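Local atomic coordinates of iron-sulfur cluster co-chaperone protein HscB (Homo sapiens, PDB entry 3BVO), a protein that acts as a J-type co-chaperone in mitochondrial iron-sulfur cluster assembly, working with ISCU and HSPA9 and required for cluster incorporation into SDHB. Residues 53-57 / 171-176; 66-70 / 96-100; 121-126 / 191-195; 140-144 / 155-160. One frame throughout, in Å; residues are numbered along the deposited sequence.

Interaction 1 of 4, residues 53-57 / 171-176; sequences RSFRV and VSSAFE. With SO4 (sulfate ion), chain D.
F55 carries the apolar part of the contact, its ring meeting V171 and F175 on helix 150-176. With CG anti to the backbone N (chi1 -177°), the ring reaches the helix: its CE2 lies 3.5 Å from V171 CG1, and F55 CB is 3.5 Å from F175 CD2. The two rings are almost parallel (24°) but offset, little of one covering the other, centroids 5.6 Å apart. S172 OG sits at the F55 ring edge, 3.3 Å from CD2, while bonding to T168 O. R109 forms a cation-pi contact with F55, and L113 touches both phenylalanines.

The polar part centres on a sulfate. F55 N donates to sulfate O4 at 2.7 Å (N-H...O 163°), S54 OG donates to O1 at 2.6 Å, and R56 NH2 gives a weak bond to O3. S54 OG also accepts from R56 N, an ST turn. R56 NH2 and E176 OE2 probably attract each other, although 4.1 Å is beyond a salt bridge.

Shortening F55 to an alanine is likely to open a gap beside V171 and F175 and take the ring from R109. The chemistry implies an apolar join between the J region and the C-terminal helices; its polar margin can hold an anion, here probably a crystallisation sulfate.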
# COMPACT_ATOMS: atom_id res chain seq x y z
N ARG A 53 5.90 -10.98 -3.46
CA ARG A 53 6.38 -9.65 -3.79
C ARG A 53 6.12 -9.43 -5.29
O ARG A 53 6.82 -9.99 -6.14
CB ARG A 53 7.86 -9.51 -3.48
CG ARG A 53 8.19 -9.59 -2.02
CD ARG A 53 9.67 -9.40 -1.80
NE ARG A 53 9.99 -9.31 -0.38
CZ ARG A 53 11.14 -8.84 0.11
NH1 ARG A 53 11.33 -8.81 1.43
NH2 ARG A 53 12.09 -8.40 -0.71
N SER A 54 5.10 -8.63 -5.59
CA SER A 54 4.69 -8.38 -6.97
C SER A 54 3.82 -7.13 -7.02
O SER A 54 3.04 -6.90 -6.11
CB SER A 54 3.91 -9.59 -7.49
OG SER A 54 3.47 -9.40 -8.83
N PHE A 55 3.95 -6.33 -8.07
CA PHE A 55 3.05 -5.18 -8.23
C PHE A 55 1.62 -5.66 -8.45
O PHE A 55 0.65 -4.97 -8.11
CB PHE A 55 3.48 -4.30 -9.40
CG PHE A 55 2.64 -3.06 -9.57
CD1 PHE A 55 2.60 -2.09 -8.57
CD2 PHE A 55 1.90 -2.87 -10.73
CE1 PHE A 55 1.83 -0.95 -8.70
CE2 PHE A 55 1.14 -1.72 -10.87
CZ PHE A 55 1.10 -0.76 -9.84
N ARG A 56 1.54 -6.85 -9.03
CA ARG A 56 0.30 -7.52 -9.31
C ARG A 56 -0.18 -8.22 -8.04
O ARG A 56 0.56 -8.98 -7.43
CB ARG A 56 0.56 -8.50 -10.45
CG ARG A 56 -0.33 -9.71 -10.52
CD ARG A 56 0.04 -10.56 -11.73
NE ARG A 56 1.41 -11.11 -11.70
CZ ARG A 56 2.49 -10.50 -12.19
NH1 ARG A 56 3.67 -11.08 -12.11
NH2 ARG A 56 2.38 -9.31 -12.77
N VAL A 57 -1.42 -7.94 -7.66
CA VAL A 57 -2.01 -8.40 -6.39
C VAL A 57 -3.50 -8.66 -6.50
O VAL A 57 -4.27 -7.77 -6.83
CB VAL A 57 -1.77 -7.37 -5.28
CG1 VAL A 57 -2.75 -7.56 -4.13
CG2 VAL A 57 -0.35 -7.47 -4.79
N VAL A 171 4.34 0.78 -15.28
CA VAL A 171 5.02 0.44 -14.04
C VAL A 171 4.93 -1.08 -13.80
O VAL A 171 5.83 -1.66 -13.21
CB VAL A 171 4.49 1.28 -12.85
CG1 VAL A 171 3.22 0.71 -12.30
CG2 VAL A 171 5.52 1.34 -11.75
N SER A 172 3.86 -1.71 -14.28
CA SER A 172 3.76 -3.16 -14.25
C SER A 172 4.92 -3.82 -14.99
O SER A 172 5.57 -4.70 -14.45
CB SER A 172 2.44 -3.62 -14.83
OG SER A 172 1.39 -3.25 -13.97
N SER A 173 5.17 -3.36 -16.21
CA SER A 173 6.31 -3.77 -17.02
C SER A 173 7.61 -3.52 -16.30
O SER A 173 8.50 -4.37 -16.29
CB SER A 173 6.34 -3.01 -18.33
OG SER A 173 5.06 -3.01 -18.92
N ALA A 174 7.73 -2.35 -15.70
CA ALA A 174 8.99 -2.00 -15.10
C ALA A 174 9.33 -3.04 -14.04
O ALA A 174 10.49 -3.45 -13.92
CB ALA A 174 8.94 -0.61 -14.51
N PHE A 175 8.33 -3.50 -13.30
CA PHE A 175 8.57 -4.48 -12.26
C PHE A 175 8.89 -5.85 -12.87
O PHE A 175 9.94 -6.44 -12.57
CB PHE A 175 7.43 -4.53 -11.27
CG PHE A 175 7.43 -3.38 -10.29
CD1 PHE A 175 8.48 -3.21 -9.40
CD2 PHE A 175 6.35 -2.49 -10.23
CE1 PHE A 175 8.46 -2.16 -8.48
CE2 PHE A 175 6.32 -1.44 -9.31
CZ PHE A 175 7.38 -1.27 -8.43
N GLU A 176 8.03 -6.32 -13.76
CA GLU A 176 8.32 -7.53 -14.53
C GLU A 176 9.81 -7.61 -14.99
O GLU A 176 10.37 -8.70 -15.04
CB GLU A 176 7.38 -7.64 -15.73
CG GLU A 176 5.92 -7.79 -15.38
CD GLU A 176 4.99 -7.74 -16.60
OE1 GLU A 176 5.47 -7.43 -17.72
OE2 GLU A 176 3.79 -8.01 -16.45
S SO4 D . 5.86 -8.15 -10.96
O1 SO4 D . 5.31 -9.45 -10.61
O2 SO4 D . 7.24 -8.33 -11.41
O3 SO4 D . 5.07 -7.52 -12.03
O4 SO4 D . 5.83 -7.29 -9.78

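Interaction 2 of 4, residues 66-70 / 96-100; sequences YQQLQ and VNDAY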
# COMPACT_ATOMS: atom_id res chain seq x y z
N TYR A 66 -7.12 -10.44 4.90
CA TYR A 66 -7.39 -9.38 5.86
C TYR A 66 -8.39 -9.84 6.92
O TYR A 66 -8.22 -9.57 8.12
CB TYR A 66 -7.91 -8.11 5.17
CG TYR A 66 -8.26 -7.02 6.16
CD1 TYR A 66 -7.25 -6.30 6.81
CD2 TYR A 66 -9.58 -6.75 6.48
CE1 TYR A 66 -7.56 -5.31 7.75
CE2 TYR A 66 -9.90 -5.76 7.42
CZ TYR A 66 -8.89 -5.05 8.04
OH TYR A 66 -9.19 -4.07 8.96
N GLN A 67 -9.43 -10.55 6.49
CA GLN A 67 -10.42 -11.09 7.41
C GLN A 67 -9.89 -12.23 8.28
O GLN A 67 -10.01 -12.18 9.50
CB GLN A 67 -11.68 -11.50 6.66
CG GLN A 67 -12.38 -10.35 5.99
CD GLN A 67 -13.22 -10.81 4.84
OE1 GLN A 67 -13.87 -11.85 4.92
NE2 GLN A 67 -13.20 -10.06 3.74
N GLN A 68 -9.31 -13.26 7.65
CA GLN A 68 -8.73 -14.38 8.40
C GLN A 68 -7.93 -13.86 9.59
O GLN A 68 -8.11 -14.30 10.73
CB GLN A 68 -7.81 -15.23 7.53
CG GLN A 68 -8.48 -16.02 6.42
CD GLN A 68 -7.48 -16.63 5.43
OE1 GLN A 68 -6.27 -16.33 5.47
NE2 GLN A 68 -7.99 -17.47 4.54
N LEU A 69 -7.03 -12.91 9.31
CA LEU A 69 -6.11 -12.42 10.32
C LEU A 69 -6.85 -11.61 11.36
O LEU A 69 -6.57 -11.73 12.56
CB LEU A 69 -4.96 -11.62 9.69
CG LEU A 69 -4.11 -12.42 8.71
CD1 LEU A 69 -2.96 -11.59 8.17
CD2 LEU A 69 -3.60 -13.70 9.36
N GLN A 70 -7.81 -10.81 10.90
CA GLN A 70 -8.53 -9.94 11.81
C GLN A 70 -9.44 -10.76 12.73
O GLN A 70 -9.84 -10.30 13.81
CB GLN A 70 -9.29 -8.84 11.06
CG GLN A 70 -9.27 -7.47 11.75
CD GLN A 70 -7.89 -7.08 12.31
OE1 GLN A 70 -7.49 -7.56 13.38
NE2 GLN A 70 -7.18 -6.18 11.62
N VAL A 96 -1.70 -5.38 10.53
CA VAL A 96 -2.60 -5.99 9.56
C VAL A 96 -3.30 -4.91 8.74
O VAL A 96 -3.35 -4.98 7.51
CB VAL A 96 -3.62 -6.91 10.24
CG1 VAL A 96 -4.64 -7.42 9.23
CG2 VAL A 96 -2.90 -8.09 10.89
N ASN A 97 -3.81 -3.89 9.42
CA ASN A 97 -4.41 -2.75 8.74
C ASN A 97 -3.45 -2.07 7.78
O ASN A 97 -3.82 -1.80 6.64
CB ASN A 97 -4.94 -1.72 9.73
CG ASN A 97 -6.17 -2.20 10.46
OD1 ASN A 97 -6.91 -3.06 9.97
ND2 ASN A 97 -6.40 -1.65 11.64
N ASP A 98 -2.23 -1.80 8.23
CA ASP A 98 -1.25 -1.11 7.40
C ASP A 98 -1.04 -1.88 6.11
O ASP A 98 -1.39 -1.39 5.04
CB ASP A 98 0.09 -0.95 8.13
CG ASP A 98 0.03 0.06 9.24
OD1 ASP A 98 -0.88 0.93 9.23
OD2 ASP A 98 0.91 -0.00 10.12
N ALA A 99 -0.48 -3.08 6.23
CA ALA A 99 -0.32 -3.98 5.11
C ALA A 99 -1.55 -3.92 4.17
O ALA A 99 -1.43 -3.57 2.99
CB ALA A 99 -0.09 -5.39 5.61
N TYR A 100 -2.72 -4.21 4.70
CA TYR A 100 -3.87 -4.25 3.83
C TYR A 100 -4.03 -2.96 3.00
O TYR A 100 -4.02 -3.02 1.76
CB TYR A 100 -5.14 -4.55 4.62
CG TYR A 100 -6.35 -4.52 3.74
CD1 TYR A 100 -6.48 -5.43 2.68
CD2 TYR A 100 -7.36 -3.58 3.94
CE1 TYR A 100 -7.60 -5.42 1.85
CE2 TYR A 100 -8.50 -3.56 3.11
CZ TYR A 100 -8.60 -4.49 2.07
OH TYR A 100 -9.71 -4.50 1.25
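N97 OD1 accepts a hydrogen bond from Y66 OH at 2.7 Å, the bond that joins the two helices here. The C=O...O angle is 157° and the donor is tilted a little from the carbonyl plane, so the hydroxyl approaches OD1 nearly end-on. OD1 lies close to the plane of the phenol, at its edge, while the amide of N97 is turned moderately out of the ring plane. Q70 NE2 comes within 3.5 Å of the same OD1, although the stronger polar partner of Q70 is S93, whose OG bonds to its OE1.

The tyrosine ring is fixed on its flat side as well. Y100 forms an offset stack with Y66, centroids 4.6 Å apart and planes at 29°, and Y66 CB lies over the Y100 face in a CH-pi contact. In both tyrosines CG is anti to the backbone N, which carries each ring toward the partner helix, where Y100 lies over one face of Y66; Y66 CD1 then meets Y100 CB at 3.5 Å.

Deeper in the interface V96 takes over. Its CG1 packs against Y66 CD1 at 3.7 Å, touches the amide nitrogen of Q70, and reaches L69 CB at 4.2 Å. Beyond this pair V96 also contacts M49, and L69 contacts F28.

The segment axes run 10.7 Å apart at 175°, almost exactly antiparallel. Such a pairing of helices 59-73 and 83-104 is the helical hairpin of the J domain, the fold that defines this co-chaperone class.

Interaction 3 of 4, residues 121-126 / 191-195; sequences IPERTD and RYFSN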
# COMPACT_ATOMS: atom_id res chain seq x y z
N ILE A 121 12.19 7.15 -1.67
CA ILE A 121 11.60 8.14 -2.56
C ILE A 121 11.63 9.54 -1.95
O ILE A 121 11.23 9.72 -0.79
CB ILE A 121 10.14 7.79 -2.93
CG1 ILE A 121 9.73 6.42 -2.37
CG2 ILE A 121 9.92 7.92 -4.44
CD1 ILE A 121 9.22 6.45 -0.93
N PRO A 122 12.09 10.54 -2.72
CA PRO A 122 12.05 11.92 -2.28
C PRO A 122 10.61 12.43 -2.34
O PRO A 122 9.84 11.98 -3.19
CB PRO A 122 12.92 12.66 -3.31
CG PRO A 122 13.60 11.59 -4.10
CD PRO A 122 12.70 10.42 -4.06
N GLU A 123 10.26 13.35 -1.45
CA GLU A 123 8.86 13.75 -1.29
C GLU A 123 8.35 14.64 -2.43
O GLU A 123 8.33 15.87 -2.33
CB GLU A 123 8.64 14.40 0.08
CG GLU A 123 7.22 14.24 0.61
CD GLU A 123 7.10 14.59 2.08
OE1 GLU A 123 7.93 14.08 2.91
OE2 GLU A 123 6.16 15.38 2.41
N ARG A 124 7.96 13.98 -3.52
CA ARG A 124 7.38 14.61 -4.71
C ARG A 124 8.26 15.75 -5.24
O ARG A 124 7.76 16.81 -5.62
CB ARG A 124 5.95 15.09 -4.39
CG ARG A 124 5.01 15.21 -5.58
CD ARG A 124 3.60 15.57 -5.10
NE ARG A 124 2.84 16.33 -6.09
CZ ARG A 124 2.67 17.65 -6.08
NH1 ARG A 124 1.95 18.23 -7.03
NH2 ARG A 124 3.21 18.40 -5.13
N THR A 125 9.58 15.52 -5.26
CA THR A 125 10.54 16.55 -5.64
C THR A 125 10.24 17.08 -7.03
O THR A 125 10.42 16.39 -8.04
CB THR A 125 12.01 16.08 -5.56
OG1 THR A 125 12.24 15.43 -4.31
CG2 THR A 125 12.96 17.27 -5.70
N ASP A 126 9.77 18.32 -7.05
CA ASP A 126 9.27 18.98 -8.24
C ASP A 126 10.35 19.24 -9.29
O ASP A 126 10.06 19.37 -10.47
CB ASP A 126 8.60 20.29 -7.84
CG ASP A 126 7.62 20.79 -8.86
OD1 ASP A 126 7.56 22.03 -9.06
OD2 ASP A 126 6.90 19.97 -9.47
N ARG A 191 2.00 9.78 -8.56
CA ARG A 191 1.70 10.57 -7.38
C ARG A 191 1.01 11.89 -7.78
O ARG A 191 -0.01 12.27 -7.18
CB ARG A 191 2.94 10.80 -6.52
CG ARG A 191 2.62 10.80 -5.04
CD ARG A 191 3.73 11.33 -4.17
NE ARG A 191 5.03 10.84 -4.61
CZ ARG A 191 6.05 10.53 -3.82
NH1 ARG A 191 7.18 10.09 -4.36
NH2 ARG A 191 5.94 10.64 -2.50
N TYR A 192 1.54 12.56 -8.81
CA TYR A 192 0.92 13.77 -9.35
C TYR A 192 -0.53 13.57 -9.71
O TYR A 192 -1.41 14.28 -9.21
CB TYR A 192 1.69 14.31 -10.55
CG TYR A 192 2.94 15.05 -10.13
CD1 TYR A 192 2.89 16.40 -9.74
CD2 TYR A 192 4.18 14.40 -10.10
CE1 TYR A 192 4.05 17.08 -9.35
CE2 TYR A 192 5.34 15.07 -9.71
CZ TYR A 192 5.27 16.40 -9.33
OH TYR A 192 6.42 17.05 -8.95
N PHE A 193 -0.80 12.59 -10.55
CA PHE A 193 -2.15 12.40 -11.02
C PHE A 193 -3.13 12.03 -9.91
O PHE A 193 -4.29 12.41 -10.00
CB PHE A 193 -2.20 11.43 -12.20
CG PHE A 193 -1.73 12.05 -13.48
CD1 PHE A 193 -0.42 12.50 -13.62
CD2 PHE A 193 -2.61 12.22 -14.54
CE1 PHE A 193 0.02 13.11 -14.80
CE2 PHE A 193 -2.17 12.82 -15.72
CZ PHE A 193 -0.86 13.26 -15.85
N SER A 194 -2.66 11.36 -8.86
CA SER A 194 -3.52 11.07 -7.69
C SER A 194 -4.01 12.34 -7.04
O SER A 194 -5.20 12.49 -6.78
CB SER A 194 -2.78 10.25 -6.66
OG SER A 194 -2.57 8.96 -7.16
N ASN A 195 -3.09 13.26 -6.76
CA ASN A 195 -3.47 14.59 -6.30
C ASN A 195 -4.53 15.22 -7.22
O ASN A 195 -5.60 15.60 -6.77
CB ASN A 195 -2.24 15.48 -6.19
CG ASN A 195 -1.30 15.03 -5.10
OD1 ASN A 195 -0.10 15.27 -5.17
ND2 ASN A 195 -1.85 14.38 -4.08
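I121 opens the contact by laying its CG2 against the guanidinium of R191, 3.5 Å from NH1 and near the plane of that group, at its edge. At P122 it is the backbone that takes part, the carbonyl oxygen lying 3.5 Å from the same NH1. E123 is the centre of an inverse gamma turn, closed by a weak bond from R124 N to P122 O; the turn brings R124 N over the centre of the R191 guanidinium face. R191 reaches this curve of backbone through a chain bent at chi3 (-42°).

R124 carries much of the contact. With CG anti to the backbone N (chi1 -155°) and the chain extended as far as NE, it stretches across the Y192 ring. Its CG sits over the ring face in a CH-pi contact, 4.3 Å from the centroid, and its NH1 comes within 3.3 Å of Y192 CE1. The guanidinium is inclined 46° to the ring, so it leans over the tyrosine instead of stacking flat. N195 OD1 lies on the opposite face of that guanidinium, 3.3 Å from NE, at an angle too poor for a hydrogen bond. D126 completes the segment by accepting from the Y192 hydroxyl, OH to OD2 3.0 Å, through the anti lone pair of OD2.

The loop between helices 106-116 and 131-146 is thus laid along the outer side of helix 180-203. I121 also packs on L111 of helix 106-116, whereas Y192 continues inward to I137 and an edge-to-face contact with F133, both on helix 131-146.

Interaction 4 of 4, residues 140-144 / 155-160; sequences INEKL and EIESIV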
# COMPACT_ATOMS: atom_id res chain seq x y z
N ILE A 140 -2.72 20.25 -17.63
CA ILE A 140 -3.82 19.70 -16.85
C ILE A 140 -4.31 20.73 -15.84
O ILE A 140 -5.52 21.01 -15.74
CB ILE A 140 -3.39 18.42 -16.08
CG1 ILE A 140 -2.69 17.41 -16.99
CG2 ILE A 140 -4.59 17.79 -15.39
CD1 ILE A 140 -3.51 16.90 -18.18
N ASN A 141 -3.36 21.30 -15.09
CA ASN A 141 -3.63 22.39 -14.15
C ASN A 141 -4.52 23.49 -14.75
O ASN A 141 -5.61 23.77 -14.25
CB ASN A 141 -2.32 22.98 -13.63
CG ASN A 141 -1.73 22.18 -12.48
OD1 ASN A 141 -2.35 21.23 -11.97
ND2 ASN A 141 -0.54 22.55 -12.05
N GLU A 142 -4.03 24.09 -15.84
CA GLU A 142 -4.75 25.13 -16.56
C GLU A 142 -6.16 24.64 -16.86
O GLU A 142 -7.14 25.28 -16.47
CB GLU A 142 -4.02 25.47 -17.87
CG GLU A 142 -4.40 26.80 -18.51
CD GLU A 142 -3.65 28.00 -17.92
OE1 GLU A 142 -3.07 27.88 -16.82
OE2 GLU A 142 -3.64 29.07 -18.57
N LYS A 143 -6.26 23.48 -17.52
CA LYS A 143 -7.55 22.89 -17.85
C LYS A 143 -8.48 22.82 -16.65
O LYS A 143 -9.61 23.30 -16.72
CB LYS A 143 -7.37 21.51 -18.48
CG LYS A 143 -7.31 21.52 -19.99
CD LYS A 143 -7.72 20.16 -20.54
CE LYS A 143 -7.80 20.19 -22.06
NZ LYS A 143 -6.44 20.25 -22.66
N LEU A 144 -8.00 22.23 -15.56
CA LEU A 144 -8.80 22.10 -14.34
C LEU A 144 -9.22 23.47 -13.80
O LEU A 144 -10.40 23.69 -13.51
CB LEU A 144 -8.04 21.29 -13.29
CG LEU A 144 -8.77 20.99 -11.97
CD1 LEU A 144 -10.05 20.19 -12.21
CD2 LEU A 144 -7.84 20.27 -10.98
N GLU A 155 -14.01 15.77 -19.34
CA GLU A 155 -12.85 15.66 -20.23
C GLU A 155 -11.57 15.48 -19.43
O GLU A 155 -10.74 14.63 -19.76
CB GLU A 155 -12.71 16.89 -21.12
CG GLU A 155 -11.66 16.72 -22.22
CD GLU A 155 -10.89 17.99 -22.55
OE1 GLU A 155 -11.14 19.05 -21.92
OE2 GLU A 155 -10.01 17.93 -23.44
N ILE A 156 -11.41 16.29 -18.39
CA ILE A 156 -10.26 16.18 -17.51
C ILE A 156 -10.21 14.79 -16.88
O ILE A 156 -9.20 14.11 -17.00
CB ILE A 156 -10.28 17.27 -16.44
CG1 ILE A 156 -9.90 18.59 -17.07
CG2 ILE A 156 -9.27 16.98 -15.36
CD1 ILE A 156 -10.28 19.74 -16.24
N GLU A 157 -11.30 14.38 -16.23
CA GLU A 157 -11.37 13.04 -15.65
C GLU A 157 -10.85 12.00 -16.63
O GLU A 157 -9.92 11.27 -16.31
CB GLU A 157 -12.79 12.71 -15.20
CG GLU A 157 -13.09 13.24 -13.81
CD GLU A 157 -14.46 12.84 -13.29
OE1 GLU A 157 -15.48 13.10 -13.99
OE2 GLU A 157 -14.52 12.29 -12.17
N SER A 158 -11.44 11.98 -17.83
CA SER A 158 -11.00 11.09 -18.90
C SER A 158 -9.50 11.20 -19.07
O SER A 158 -8.77 10.23 -18.83
CB SER A 158 -11.69 11.44 -20.22
OG SER A 158 -13.08 11.18 -20.16
N ILE A 159 -9.04 12.39 -19.45
CA ILE A 159 -7.62 12.65 -19.69
C ILE A 159 -6.75 12.07 -18.58
O ILE A 159 -5.80 11.33 -18.85
CB ILE A 159 -7.33 14.16 -19.88
CG1 ILE A 159 -7.98 14.67 -21.17
CG2 ILE A 159 -5.83 14.44 -19.90
CD1 ILE A 159 -8.24 16.16 -21.18
N VAL A 160 -7.11 12.39 -17.34
CA VAL A 160 -6.42 11.90 -16.15
C VAL A 160 -6.46 10.38 -16.00
O VAL A 160 -5.45 9.76 -15.64
CB VAL A 160 -6.99 12.55 -14.87
CG1 VAL A 160 -6.71 11.69 -13.65
CG2 VAL A 160 -6.43 13.95 -14.68
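Helix segments 140-144 and 155-160 run antiparallel at 158°, their axes approaching to 10.7 Å, with L144 and I156 nearest in backbone register. I156 reaches the facing backbone: its extended chi2 (163°) carries CD1 outward to lie 3.4 Å from L144 CA and 3.6 Å from K143 C. L144 CB closes on the same methyl at 4.0 Å.

One turn along, I140 and I159 lie alongside each other, pointing opposite ways, and touch through methyls, I140 CD1 to I159 CG2 at 3.8 Å. I140 CG2 also meets V160 CG2.

K143 lays its aliphatic chain beside I156 and I159, its CD lying 4.1 Å from I159 CD1. The chain bends at chi4 (72°), and CE, not the ammonium, comes nearest E155, 3.4 Å from OE2; NZ stays beyond salt-bridge range. Cutting K143 back to an alanine is likely to uncover I159 and remove the positive charge near E155.

Helix 180-203 flanks the pair: I140 touches I196, I156 touches I200, and V160 touches E197. The contact thereby joins helices 131-146 and 150-176 near the turn connecting them, with the third helix of the C-terminal bundle alongside.

In the fold
Following the chain from the N terminus, the 53-57 loop of the J region is the first to be used; interaction 1 closes it much later, against helix 150-176. Nested inside that long loop, interaction 2 pairs helices 59-73 and 83-104. The 121-126 loop then opens interaction 3, which closes on helix 180-203 and so crosses interaction 1. Interaction 4, joining helices 131-146 and 150-176, is nested within both. Interactions 2 and 4, with centres 35 Å apart, lie on opposite sides of the chain's centre; interaction 1 links the J and C-terminal parts. Interactions 3 and 4 touch, through F193 and V160, within the C-terminal helical bundle.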